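Local coordinates for core protein P7 (Pseudomonas phage phi12, PDB 2Q82) that is a core protein of the phage and probably acts as an assembly cofactor of the polymerase complex, as in related cystoviruses, at residues E14-N17 and R18-Q21; A120-Q123 and L124-N128. All blocks are in the same frame, centred on the assembly; numbering follows the deposited sequence.

Contact 1 of 2, residues E14-N17 and R18-Q21; sequences ELQN and RLAQ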
loop_
_atom_site.group_PDB
_atom_site.type_symbol
_atom_site.label_atom_id
_atom_site.label_comp_id
_atom_site.label_asym_id
_atom_site.label_seq_id
_atom_site.Cartn_x
_atom_site.Cartn_y
_atom_site.Cartn_z
ATOM N N GLU A 14 20.153 21.785 1.911
ATOM C CA GLU A 14 20.511 22.648 0.772
ATOM C C GLU A 14 19.435 22.015 -0.262
ATOM O O GLU A 14 18.764 20.991 -0.027
ATOM C CB GLU A 14 21.812 22.523 0.172
ATOM C CG GLU A 14 22.125 21.235 -0.496
ATOM C CD GLU A 14 23.532 21.271 -0.999
ATOM O OE1 GLU A 14 24.202 22.298 -0.770
ATOM O OE2 GLU A 14 23.988 20.289 -1.617
ATOM N N LEU A 15 19.400 22.662 -1.414
ATOM C CA LEU A 15 18.352 22.429 -2.349
ATOM C C LEU A 15 18.313 21.134 -3.020
ATOM O O LEU A 15 17.240 20.605 -3.292
ATOM C CB LEU A 15 18.429 23.600 -3.352
ATOM C CG LEU A 15 17.447 23.460 -4.518
ATOM C CD1 LEU A 15 16.054 23.649 -4.024
ATOM C CD2 LEU A 15 17.782 24.413 -5.591
ATOM N N GLN A 16 19.494 20.590 -3.263
ATOM C CA GLN A 16 19.576 19.338 -4.001
ATOM C C GLN A 16 19.081 18.242 -3.175
ATOM O O GLN A 16 18.376 17.369 -3.600
ATOM C CB GLN A 16 21.009 19.050 -4.435
ATOM C CG GLN A 16 21.533 19.976 -5.484
ATOM C CD GLN A 16 20.723 19.947 -6.739
ATOM O OE1 GLN A 16 20.178 20.968 -7.143
ATOM N NE2 GLN A 16 20.639 18.791 -7.377
ATOM N N ASN A 17 19.453 18.279 -1.893
ATOM C CA ASN A 17 18.978 17.246 -1.050
ATOM C C ASN A 17 17.485 17.362 -0.881
ATOM O O ASN A 17 16.806 16.351 -0.739
ATOM C CB ASN A 17 19.683 17.375 0.255
ATOM C CG ASN A 17 21.155 17.169 0.102
ATOM O OD1 ASN A 17 21.950 17.724 0.843
ATOM N ND2 ASN A 17 21.532 16.349 -0.877
ATOM N N ARG A 18 16.966 18.583 -0.885
ATOM C CA ARG A 18 15.536 18.734 -0.721
ATOM C C ARG A 18 14.815 18.130 -1.887
ATOM O O ARG A 18 13.864 17.371 -1.711
ATOM C CB ARG A 18 15.143 20.191 -0.578
ATOM C CG ARG A 18 15.538 20.694 0.769
ATOM C CD ARG A 18 14.892 21.997 1.157
ATOM N NE ARG A 18 14.945 23.065 0.163
ATOM C CZ ARG A 18 15.913 23.973 0.051
ATOM N NH1 ARG A 18 16.963 23.962 0.864
ATOM N NH2 ARG A 18 15.786 24.958 -0.830
ATOM N N LEU A 19 15.269 18.458 -3.084
ATOM C CA LEU A 19 14.632 17.939 -4.273
ATOM C C LEU A 19 14.753 16.443 -4.389
ATOM O O LEU A 19 13.868 15.784 -4.931
ATOM C CB LEU A 19 15.259 18.552 -5.500
ATOM C CG LEU A 19 15.023 20.044 -5.603
ATOM C CD1 LEU A 19 16.082 20.643 -6.485
ATOM C CD2 LEU A 19 13.634 20.312 -6.151
ATOM N N ALA A 20 15.852 15.900 -3.883
ATOM C CA ALA A 20 16.083 14.465 -3.954
ATOM C C ALA A 20 15.016 13.732 -3.161
ATOM O O ALA A 20 14.532 12.686 -3.574
ATOM C CB ALA A 20 17.463 14.120 -3.437
ATOM N N GLN A 21 14.641 14.295 -2.021
ATOM C CA GLN A 21 13.639 13.665 -1.181
ATOM C C GLN A 21 12.202 13.861 -1.656
ATOM O O GLN A 21 11.394 12.948 -1.553
ATOM C CB GLN A 21 13.812 14.054 0.285
ATOM C CG GLN A 21 13.456 15.479 0.607
ATOM C CD GLN A 21 13.431 15.737 2.096
ATOM O OE1 GLN A 21 12.377 15.681 2.731
ATOM N NE2 GLN A 21 14.594 16.025 2.665
#
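R18 folds back along the start of the helix to lie against L15, while its backbone N donates to E14 O at 3.1 Å. A bend at chi3 (-49°) turns the guanidinium across the leucine, and L15 CA sits 3.7 Å above the centre of one face of the R18 guanidinium. The two side chains cross at about a right angle, with R18 NH2 3.5 Å from L15 CD1. The same NH2 also forms a salt bridge with D118 on helix 112-127. L19, one turn after L15, donates from its N to L15 O with an N-H...O angle of 165°, the straightest of the four bonds here. L19 CD1 packs 3.7 Å from L15 CG, and across the helix interface L15 touches D118 while L19 touches I119 and E122. A20 N donates to Q16 O at 2.9 Å, and A20 CB rests 3.4 Å from that oxygen. Q21 N closes on N17 O over 3.2 Å. Four successive i to i+4 bonds make this the first turns of helix 15-23, an alpha-helix whose L15 and L19 face helix 112-127 while Q16, N17, A20 and Q21 are exposed.

Contact 2 of 2, residues A120-Q123 and L124-N128; sequences ADEQ and LVKAN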
loop_
_atom_site.group_PDB
_atom_site.type_symbol
_atom_site.label_atom_id
_atom_site.label_comp_id
_atom_site.label_asym_id
_atom_site.label_seq_id
_atom_site.Cartn_x
_atom_site.Cartn_y
_atom_site.Cartn_z
ATOM N N ALA A 120 10.628 24.900 -9.045
ATOM C CA ALA A 120 10.623 25.925 -10.072
ATOM C C ALA A 120 12.009 26.537 -10.175
ATOM O O ALA A 120 12.514 26.768 -11.269
ATOM C CB ALA A 120 9.606 27.001 -9.741
ATOM N N ASP A 121 12.622 26.803 -9.029
ATOM C CA ASP A 121 13.950 27.407 -9.022
ATOM C C ASP A 121 14.968 26.489 -9.676
ATOM O O ASP A 121 15.844 26.940 -10.409
ATOM C CB ASP A 121 14.418 27.703 -7.602
ATOM C CG ASP A 121 13.644 28.832 -6.950
ATOM O OD1 ASP A 121 12.952 29.585 -7.663
ATOM O OD2 ASP A 121 13.749 28.970 -5.716
ATOM N N GLU A 122 14.863 25.196 -9.418
ATOM C CA GLU A 122 15.834 24.279 -9.992
ATOM C C GLU A 122 15.648 24.170 -11.489
ATOM O O GLU A 122 16.589 23.898 -12.234
ATOM C CB GLU A 122 15.711 22.916 -9.324
ATOM C CG GLU A 122 16.610 21.844 -9.894
ATOM C CD GLU A 122 18.092 22.227 -9.957
ATOM O OE1 GLU A 122 18.594 22.947 -9.062
ATOM O OE2 GLU A 122 18.760 21.771 -10.910
ATOM N N GLN A 123 14.427 24.417 -11.931
ATOM C CA GLN A 123 14.126 24.350 -13.336
ATOM C C GLN A 123 14.774 25.540 -14.069
ATOM O O GLN A 123 15.204 25.406 -15.209
ATOM C CB GLN A 123 12.607 24.307 -13.511
ATOM C CG GLN A 123 12.136 24.267 -14.938
ATOM C CD GLN A 123 12.927 23.301 -15.810
ATOM O OE1 GLN A 123 13.234 23.616 -16.957
ATOM N NE2 GLN A 123 13.251 22.123 -15.278
ATOM N N LEU A 124 14.862 26.691 -13.405
ATOM C CA LEU A 124 15.501 27.869 -13.996
ATOM C C LEU A 124 16.973 27.561 -14.219
ATOM O O LEU A 124 17.583 27.970 -15.197
ATOM C CB LEU A 124 15.431 29.066 -13.055
ATOM C CG LEU A 124 14.072 29.666 -12.728
ATOM C CD1 LEU A 124 14.221 30.876 -11.815
ATOM C CD2 LEU A 124 13.398 30.046 -14.021
ATOM N N VAL A 125 17.535 26.845 -13.259
ATOM C CA VAL A 125 18.937 26.472 -13.295
ATOM C C VAL A 125 19.187 25.590 -14.503
ATOM O O VAL A 125 20.150 25.761 -15.255
ATOM C CB VAL A 125 19.282 25.670 -12.080
ATOM C CG1 VAL A 125 20.677 25.103 -12.208
ATOM C CG2 VAL A 125 19.154 26.532 -10.863
ATOM N N LYS A 126 18.307 24.614 -14.613
ATOM C CA LYS A 126 18.373 23.653 -15.692
ATOM C C LYS A 126 18.169 24.323 -17.003
ATOM O O LYS A 126 18.812 23.968 -17.971
ATOM C CB LYS A 126 17.293 22.579 -15.545
ATOM C CG LYS A 126 17.554 21.679 -14.362
ATOM C CD LYS A 126 16.881 20.306 -14.441
ATOM C CE LYS A 126 17.583 19.320 -13.488
ATOM N NZ LYS A 126 16.796 18.089 -13.244
ATOM N N ALA A 127 17.269 25.293 -17.067
ATOM C CA ALA A 127 17.017 25.968 -18.318
ATOM C C ALA A 127 18.173 26.881 -18.677
ATOM O O ALA A 127 18.379 27.200 -19.842
ATOM C CB ALA A 127 15.739 26.754 -18.229
ATOM N N ASN A 128 18.923 27.312 -17.674
ATOM C CA ASN A 128 20.034 28.205 -17.935
ATOM C C ASN A 128 21.297 27.483 -18.373
ATOM O O ASN A 128 22.250 28.138 -18.760
ATOM C CB ASN A 128 20.355 29.047 -16.695
ATOM C CG ASN A 128 20.964 30.403 -17.048
ATOM O OD1 ASN A 128 20.535 31.050 -18.001
ATOM N ND2 ASN A 128 21.953 30.845 -16.264
#
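E122 and K126, one turn apart, cross obliquely on the surface of the helix, the carboxylate of the first lying beside the aliphatic chain of the second. OE2 of E122 is 3.7 Å from K126 CG and equally far from its CE, so the carboxylate meets the methylene groups before the amine. The lysine chain is extended beyond CG, and K126 NZ ends 4.8 Å from E122 OE2. That spacing is too long for a salt bridge, although the opposite charges may still attract one another. On E122 the chain starts away from the following residues, and a bend at chi2 (53°) brings its end back toward them.

V125 meets E122 obliquely as well, but mainly at the backbone: its CB stands 3.2 Å from E122 O. The CG2 branch of V125, beside the backbone N, points back to D121 O at 3.4 Å. These i, i+3 and i, i+4 neighbours belong to the last turns of the long C-terminal helix 112-127, where K126 N to E122 O and A127 N to Q123 O are regular alpha-helical bonds. L124 N donates to A120 O in the same way, with a weak second bond to D121 O; V125 N gives D121 O another weak one.

Q123 has its CG anti to the backbone N (chi1 179°) and bends at chi2 (44°), and its chain crosses K126 at about a right angle, with Q123 NE2 4.1 Å from both CB and CD of K126. A127 presents its CB to the backbone oxygen of Q123. L124 lays its CG 3.6 Å from A120 O, its CB approaching D121 O. E122 also has neighbours in helix 15-23, namely L15, Q16 and L19.

In the fold
Contacts 1 and 2 come in series along the chain, from the N-terminal helix 15-23 and the C-terminal helix 112-127, the first and last helices of a fold built around a parallel five-stranded sheet. Their centres lie about 14 Å apart, on the same side of the chain's centre, about 16 Å and 22 Å from it respectively. They touch through E122, whose CG is 3.7 Å from L19 CD1 and whose OE1 is 3.9 Å from L15 CD2. A salt bridge also joins the two helices. The first and last helices of the modelled chain thus pack against each other at one side of the P7 core domain, and between the two contacts it is the 120-123 segment that meets helix 15-23.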